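Long-range contacts in rhamnose ABC transporter, periplasmic rhamnose-binding protein (Kribbella flavida, PDB 4KVF), which probably binds a sugar, presumably rhamnose, outside the cell membrane and passes it to an ABC transporter for uptake: residues P32-K37 against S297-G302; M155-A160 against P192-L197. One frame throughout, in Å; residues are numbered along the deposited sequence.

Contact 1. Residues P32-K37 against S297-G302; sequences PNAPLK and SGQITG
The Schellman motif that ends helix 281-296 is gripped here by the N-terminal loop of the chain, Ser297 and Gln299 reaching to Lys37 and Ala34. Gly298, with its positive phi of 82°, is the first residue to leave the helix and turns the chain so that Ser297 faces loop 32-37 and Gln299 can reach it with the end of its side chain. Ser297 OG receives the backbone N-H of Lys37 at 3.0 Å in a nearly straight bond (173°), while it also hydrogen-bonds Ala293 O one turn back, so the hydroxyl ties the loop to the helix end. Lys37, extended beyond CG, lies alongside this turn with CE 3.9 Å from Ser297 CA and its NZ on Lys296 O. On the other side of Gly298, the extended Gln299 chain brings NE2 to Ala34 O at 2.6 Å, the N-H pointing at it at 168° and the oxygen lying in the amide plane. The Leu36 and Gln299 side chains cross at about a right angle, Leu36 CD1 lying 3.4 Å from Gln299 OE1, and Ala34 CB sits 3.5 Å from Ser297 O. Replacing Gln299 with an alanine would probably leave Ala34 O without this donor and strip Leu36 CD1 of its amide neighbour. The arrangement is typical of a helix C-terminus closed by a glycine Schellman turn, here clasped by a peripheral loop leading to strand 41-45.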
ATOM      1  N   PRO A  32       5.215  -8.171  26.999  1.00 54.84           N
ATOM      2  CA  PRO A  32       3.896  -7.824  26.454  1.00 54.23           C
ATOM      3  C   PRO A  32       3.059  -7.041  27.455  1.00 51.31           C
ATOM      4  O   PRO A  32       2.156  -6.303  27.066  1.00 62.15           O
ATOM      5  CB  PRO A  32       3.255  -9.190  26.181  1.00 57.07           C
ATOM      6  CG  PRO A  32       4.401 -10.139  26.058  1.00 61.07           C
ATOM      7  CD  PRO A  32       5.442  -9.627  27.012  1.00 61.89           C
ATOM      8  N   ASN A  33       3.380  -7.191  28.734  1.00 53.27           N
ATOM      9  CA  ASN A  33       2.642  -6.510  29.787  1.00 59.34           C
ATOM     10  C   ASN A  33       3.214  -5.138  30.163  1.00 55.33           C
ATOM     11  O   ASN A  33       2.707  -4.477  31.068  1.00 62.62           O
ATOM     12  CB  ASN A  33       2.518  -7.419  31.007  1.00 69.50           C
ATOM     13  CG  ASN A  33       1.768  -8.696  30.692  1.00 78.81           C
ATOM     14  OD1 ASN A  33       0.660  -8.660  30.150  1.00 83.99           O
ATOM     15  ND2 ASN A  33       2.376  -9.833  31.002  1.00 82.35           N
ATOM     16  N   ALA A  34       4.257  -4.707  29.461  1.00 53.97           N
ATOM     17  CA  ALA A  34       4.804  -3.376  29.688  1.00 47.08           C
ATOM     18  C   ALA A  34       3.803  -2.341  29.195  1.00 49.28           C
ATOM     19  O   ALA A  34       3.243  -2.482  28.104  1.00 49.97           O
ATOM     20  CB  ALA A  34       6.134  -3.210  28.965  1.00 44.63           C
ATOM     21  N   PRO A  35       3.576  -1.284  29.991  1.00 46.21           N
ATOM     22  CA  PRO A  35       2.637  -0.243  29.555  1.00 48.65           C
ATOM     23  C   PRO A  35       3.199   0.638  28.444  1.00 47.59           C
ATOM     24  O   PRO A  35       4.389   0.967  28.463  1.00 44.09           O
ATOM     25  CB  PRO A  35       2.413   0.581  30.828  1.00 50.54           C
ATOM     26  CG  PRO A  35       3.654   0.365  31.641  1.00 57.66           C
ATOM     27  CD  PRO A  35       4.099  -1.041  31.347  1.00 52.45           C
ATOM     28  N   LEU A  36       2.357   1.012  27.482  1.00 44.96           N
ATOM     29  CA  LEU A  36       2.760   1.967  26.464  1.00 43.18           C
ATOM     30  C   LEU A  36       3.071   3.283  27.168  1.00 43.29           C
ATOM     31  O   LEU A  36       2.270   3.771  27.970  1.00 53.70           O
ATOM     32  CB  LEU A  36       1.647   2.154  25.422  1.00 48.77           C
ATOM     33  CG  LEU A  36       1.956   1.993  23.928  1.00 50.60           C
ATOM     34  CD1 LEU A  36       2.882   0.823  23.658  1.00 47.69           C
ATOM     35  CD2 LEU A  36       0.657   1.792  23.161  1.00 49.75           C
ATOM     36  N   LYS A  37       4.253   3.829  26.897  1.00 38.85           N
ATOM     37  CA  LYS A  37       4.695   5.088  27.499  1.00 45.67           C
ATOM     38  C   LYS A  37       3.948   6.284  26.913  1.00 40.80           C
ATOM     39  O   LYS A  37       3.681   6.328  25.710  1.00 42.91           O
ATOM     40  CB  LYS A  37       6.196   5.300  27.264  1.00 45.54           C
ATOM     41  CG  LYS A  37       7.125   4.308  27.946  1.00 51.02           C
ATOM     42  CD  LYS A  37       8.564   4.552  27.477  1.00 59.66           C
ATOM     43  CE  LYS A  37       9.544   3.481  27.950  1.00 68.38           C
ATOM     44  NZ  LYS A  37      10.913   3.702  27.389  1.00 67.44           N
ATOM     45  N   SER A 297       8.407   1.242  24.201  1.00 30.10           N
ATOM     46  CA  SER A 297       7.915   0.891  25.533  1.00 28.49           C
ATOM     47  C   SER A 297       8.372  -0.492  25.990  1.00 34.72           C
ATOM     48  O   SER A 297       8.081  -0.919  27.111  1.00 37.80           O
ATOM     49  CB  SER A 297       6.385   0.979  25.562  1.00 28.73           C
ATOM     50  OG  SER A 297       5.960   2.230  25.029  1.00 32.09           O
ATOM     51  N   GLY A 298       9.088  -1.199  25.127  1.00 34.86           N
ATOM     52  CA  GLY A 298       9.592  -2.515  25.472  1.00 31.38           C
ATOM     53  C   GLY A 298       8.616  -3.671  25.316  1.00 32.07           C
ATOM     54  O   GLY A 298       8.906  -4.782  25.756  1.00 34.07           O
ATOM     55  N   GLN A 299       7.462  -3.432  24.696  1.00 30.76           N
ATOM     56  CA  GLN A 299       6.477  -4.502  24.511  1.00 32.54           C
ATOM     57  C   GLN A 299       6.888  -5.523  23.444  1.00 32.45           C
ATOM     58  O   GLN A 299       6.548  -6.710  23.534  1.00 31.84           O
ATOM     59  CB  GLN A 299       5.114  -3.923  24.135  1.00 34.97           C
ATOM     60  CG  GLN A 299       4.450  -3.103  25.208  1.00 40.14           C
ATOM     61  CD  GLN A 299       3.101  -2.580  24.760  1.00 41.48           C
ATOM     62  OE1 GLN A 299       2.800  -2.557  23.563  1.00 41.94           O
ATOM     63  NE2 GLN A 299       2.275  -2.169  25.717  1.00 38.69           N
ATOM     64  N   ILE A 300       7.577  -5.040  22.420  1.00 27.95           N
ATOM     65  CA  ILE A 300       8.079  -5.872  21.337  1.00 25.29           C
ATOM     66  C   ILE A 300       9.516  -5.470  21.019  1.00 31.77           C
ATOM     67  O   ILE A 300       9.977  -4.414  21.467  1.00 31.89           O
ATOM     68  CB  ILE A 300       7.220  -5.763  20.049  1.00 25.64           C
ATOM     69  CG1 ILE A 300       7.211  -4.342  19.491  1.00 26.27           C
ATOM     70  CG2 ILE A 300       5.792  -6.301  20.287  1.00 26.23           C
ATOM     71  CD1 ILE A 300       6.533  -4.240  18.121  1.00 26.35           C
ATOM     72  N   THR A 301      10.214  -6.308  20.251  1.00 29.97           N
ATOM     73  CA  THR A 301      11.577  -5.998  19.794  1.00 34.70           C
ATOM     74  C   THR A 301      11.679  -6.049  18.267  1.00 35.94           C
ATOM     75  O   THR A 301      12.667  -5.595  17.671  1.00 34.89           O
ATOM     76  CB  THR A 301      12.631  -6.964  20.401  1.00 33.07           C
ATOM     77  OG1 THR A 301      12.395  -8.293  19.929  1.00 37.21           O
ATOM     78  CG2 THR A 301      12.582  -6.958  21.936  1.00 32.02           C
ATOM     79  N   GLY A 302      10.653  -6.603  17.635  1.00 32.60           N
ATOM     80  CA  GLY A 302      10.670  -6.799  16.202  1.00 32.33           C
ATOM     81  C   GLY A 302      10.997  -8.231  15.816  1.00 34.78           C
ATOM     82  O   GLY A 302      11.190  -8.532  14.634  1.00 33.85           O
TER

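Contact 2. Residues M155-A160 against P192-L197; sequences MAKELA and PENAKL
Lys157 crosses from helix 145-159 to the loop before strand 197-204 with a fully stretched side chain, and its ammonium group ends beside two oxygens, Asn194 OD1 and Glu193 O. CG stands opposite the backbone N (chi1 -171°) and every later torsion is also extended, which carries NZ straight outward from the helix. Lys157 NZ donates to Glu193 O at 2.7 Å and to Asn194 OD1 at 2.9 Å. The two acceptors are met differently: NZ lies well above the carbonyl plane of Glu193, 57° out of it, but is tilted only 26° from that of Asn194. The Asn194 side chain crosses the lysine at about a right angle, OD1 also coming within 3.2 Å of Lys157 CD, so the amide oxygen rests against the aliphatic part as well as the charge. Its ND2 is spoken for by Glu188 O in helix 176-189, a bond that fixes which end of the amide faces the lysine.

Nearer the helix the contact is apolar. Leu197, which closes the type I turn begun by Asn194 and opens the strand, leans its CD1 on the root of the lysine, 3.7 Å from Lys157 CA. Leu197 CD2 meets Ala160 CB at 4.0 Å, just past the helix end, so its two methyls touch residues three apart along the chain. Ala160 and Ala156 in turn pack on strand 226-231.

Glu193 OE2 stays 4.9 Å from Lys157 NZ, too far for a salt bridge; it would probably add a weak attraction, offset in part by Lys196 NZ, 6.7 Å from that nitrogen. The ammonium group thus hydrogen-bonds two uncharged oxygens, one backbone and one side chain, so that polar bonding at the tip of Lys157 is paired with apolar contact at its base.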
HETATM    1  N   MSE A 155     -11.076 -11.170  -7.211  1.00 30.42           N
HETATM    2  CA  MSE A 155     -12.022 -10.219  -7.800  1.00 28.40           C
HETATM    3  C   MSE A 155     -12.283 -10.529  -9.275  1.00 30.98           C
HETATM    4  O   MSE A 155     -13.428 -10.499  -9.727  1.00 33.56           O
HETATM    5  CB  MSE A 155     -11.534  -8.774  -7.616  1.00 27.43           C
HETATM    6  CG  MSE A 155     -11.526  -8.330  -6.146  1.00 30.50           C
HETATM    7 SE   MSE A 155     -11.058  -6.454  -5.897  0.68 34.12          SE
HETATM    8  CE  MSE A 155      -9.308  -6.466  -6.764  1.00 26.84           C
ATOM      9  N   ALA A 156     -11.222 -10.829 -10.023  1.00 29.12           N
ATOM     10  CA  ALA A 156     -11.388 -11.177 -11.436  1.00 29.83           C
ATOM     11  C   ALA A 156     -12.304 -12.389 -11.618  1.00 35.80           C
ATOM     12  O   ALA A 156     -13.168 -12.401 -12.490  1.00 37.23           O
ATOM     13  CB  ALA A 156     -10.043 -11.428 -12.093  1.00 30.91           C
ATOM     14  N   LYS A 157     -12.124 -13.395 -10.766  1.00 32.48           N
ATOM     15  CA  LYS A 157     -12.907 -14.624 -10.850  1.00 30.95           C
ATOM     16  C   LYS A 157     -14.393 -14.373 -10.594  1.00 40.31           C
ATOM     17  O   LYS A 157     -15.244 -14.887 -11.312  1.00 44.71           O
ATOM     18  CB  LYS A 157     -12.375 -15.676  -9.874  1.00 38.74           C
ATOM     19  CG  LYS A 157     -12.995 -17.061 -10.042  1.00 44.47           C
ATOM     20  CD  LYS A 157     -12.242 -18.060  -9.178  1.00 45.87           C
ATOM     21  CE  LYS A 157     -12.755 -19.477  -9.312  1.00 58.28           C
ATOM     22  NZ  LYS A 157     -11.961 -20.360  -8.411  1.00 63.34           N
ATOM     23  N   GLU A 158     -14.690 -13.579  -9.569  1.00 44.03           N
ATOM     24  CA  GLU A 158     -16.069 -13.209  -9.260  1.00 41.47           C
ATOM     25  C   GLU A 158     -16.706 -12.466 -10.434  1.00 43.47           C
ATOM     26  O   GLU A 158     -17.794 -12.817 -10.890  1.00 46.29           O
ATOM     27  CB  GLU A 158     -16.116 -12.340  -7.998  1.00 44.89           C
ATOM     28  CG  GLU A 158     -15.631 -13.032  -6.733  1.00 54.70           C
ATOM     29  CD  GLU A 158     -15.395 -12.062  -5.584  1.00 67.03           C
ATOM     30  OE1 GLU A 158     -15.360 -12.517  -4.417  1.00 64.36           O
ATOM     31  OE2 GLU A 158     -15.232 -10.850  -5.847  1.00 75.15           O
ATOM     32  N   LEU A 159     -16.015 -11.442 -10.928  1.00 38.25           N
ATOM     33  CA  LEU A 159     -16.542 -10.605 -12.005  1.00 40.73           C
ATOM     34  C   LEU A 159     -16.740 -11.397 -13.299  1.00 41.09           C
ATOM     35  O   LEU A 159     -17.635 -11.096 -14.094  1.00 46.46           O
ATOM     36  CB  LEU A 159     -15.624  -9.392 -12.231  1.00 39.09           C
ATOM     37  CG  LEU A 159     -15.578  -8.391 -11.065  1.00 34.17           C
ATOM     38  CD1 LEU A 159     -14.364  -7.470 -11.175  1.00 36.63           C
ATOM     39  CD2 LEU A 159     -16.871  -7.581 -11.026  1.00 43.45           C
ATOM     40  N   ALA A 160     -15.919 -12.423 -13.503  1.00 38.10           N
ATOM     41  CA  ALA A 160     -16.012 -13.256 -14.704  1.00 37.67           C
ATOM     42  C   ALA A 160     -17.027 -14.380 -14.531  1.00 48.97           C
ATOM     43  O   ALA A 160     -17.224 -15.191 -15.436  1.00 55.71           O
ATOM     44  CB  ALA A 160     -14.656 -13.837 -15.058  1.00 39.96           C
ATOM     45  N   PRO A 192      -5.575 -25.485  -9.318  1.00 50.17           N
ATOM     46  CA  PRO A 192      -6.672 -26.264  -9.900  1.00 54.68           C
ATOM     47  C   PRO A 192      -8.015 -25.521  -9.907  1.00 44.48           C
ATOM     48  O   PRO A 192      -8.706 -25.563 -10.920  1.00 48.61           O
ATOM     49  CB  PRO A 192      -6.729 -27.504  -9.004  1.00 53.28           C
ATOM     50  CG  PRO A 192      -5.316 -27.687  -8.542  1.00 54.80           C
ATOM     51  CD  PRO A 192      -4.754 -26.287  -8.392  1.00 44.99           C
ATOM     52  N   GLU A 193      -8.348 -24.832  -8.816  1.00 53.11           N
ATOM     53  CA  GLU A 193      -9.620 -24.111  -8.683  1.00 54.72           C
ATOM     54  C   GLU A 193      -9.773 -22.910  -9.628  1.00 57.87           C
ATOM     55  O   GLU A 193     -10.884 -22.429  -9.857  1.00 60.76           O
ATOM     56  CB  GLU A 193      -9.812 -23.651  -7.234  1.00 60.44           C
ATOM     57  CG  GLU A 193      -9.115 -22.342  -6.901  1.00 65.10           C
ATOM     58  CD  GLU A 193      -8.580 -22.302  -5.482  1.00 71.80           C
ATOM     59  OE1 GLU A 193      -7.917 -23.280  -5.073  1.00 75.97           O
ATOM     60  OE2 GLU A 193      -8.815 -21.295  -4.778  1.00 75.45           O
ATOM     61  N   ASN A 194      -8.660 -22.420 -10.162  1.00 49.01           N
ATOM     62  CA  ASN A 194      -8.695 -21.301 -11.106  1.00 43.73           C
ATOM     63  C   ASN A 194      -8.414 -21.756 -12.535  1.00 45.19           C
ATOM     64  O   ASN A 194      -8.061 -20.951 -13.399  1.00 47.56           O
ATOM     65  CB  ASN A 194      -7.711 -20.205 -10.689  1.00 44.47           C
ATOM     66  CG  ASN A 194      -8.101 -19.543  -9.383  1.00 50.17           C
ATOM     67  OD1 ASN A 194      -9.285 -19.362  -9.099  1.00 59.02           O
ATOM     68  ND2 ASN A 194      -7.107 -19.188  -8.574  1.00 46.90           N
ATOM     69  N   ALA A 195      -8.586 -23.050 -12.782  1.00 47.69           N
ATOM     70  CA  ALA A 195      -8.268 -23.636 -14.079  1.00 50.69           C
ATOM     71  C   ALA A 195      -9.090 -23.073 -15.246  1.00 50.77           C
ATOM     72  O   ALA A 195      -8.625 -23.079 -16.385  1.00 48.68           O
ATOM     73  CB  ALA A 195      -8.395 -25.155 -14.026  1.00 56.01           C
ATOM     74  N   LYS A 196     -10.298 -22.588 -14.965  1.00 47.62           N
ATOM     75  CA  LYS A 196     -11.183 -22.089 -16.025  1.00 44.96           C
ATOM     76  C   LYS A 196     -10.989 -20.610 -16.366  1.00 43.68           C
ATOM     77  O   LYS A 196     -11.570 -20.118 -17.330  1.00 42.58           O
ATOM     78  CB  LYS A 196     -12.655 -22.361 -15.694  1.00 48.59           C
ATOM     79  CG  LYS A 196     -13.068 -23.807 -15.869  1.00 55.94           C
ATOM     80  CD  LYS A 196     -14.569 -23.973 -15.683  1.00 65.42           C
ATOM     81  CE  LYS A 196     -15.014 -23.481 -14.312  1.00 72.01           C
ATOM     82  NZ  LYS A 196     -14.423 -24.270 -13.195  1.00 76.47           N
ATOM     83  N   LEU A 197     -10.193 -19.910 -15.564  1.00 42.52           N
ATOM     84  CA  LEU A 197      -9.802 -18.532 -15.858  1.00 43.31           C
ATOM     85  C   LEU A 197      -8.529 -18.571 -16.684  1.00 49.86           C
ATOM     86  O   LEU A 197      -7.584 -19.277 -16.332  1.00 56.65           O
ATOM     87  CB  LEU A 197      -9.519 -17.751 -14.574  1.00 42.82           C
ATOM     88  CG  LEU A 197     -10.653 -17.039 -13.833  1.00 50.21           C
ATOM     89  CD1 LEU A 197     -10.083 -16.048 -12.824  1.00 43.32           C
ATOM     90  CD2 LEU A 197     -11.580 -16.332 -14.805  1.00 47.99           C
TER

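The two contacts sit in different lobes of the periplasmic binding protein fold, contact 1 beside the lobe with the six-stranded parallel sheet and contact 2 on the lobe with the four-stranded one. Their centres are 44 Å apart and their nearest atoms about 30 Å, so neither touches the other. Each lies far out, with centres 26 and 24 Å from the centre of the chain. In this family the sugar is bound in the cleft between lobes, which makes a direct part in binding unlikely for either contact. Along the sequence contact 1 joins the start of the modelled chain to a loop some 260 residues further on and brackets contact 2, which ties together neighbouring elements of a single lobe.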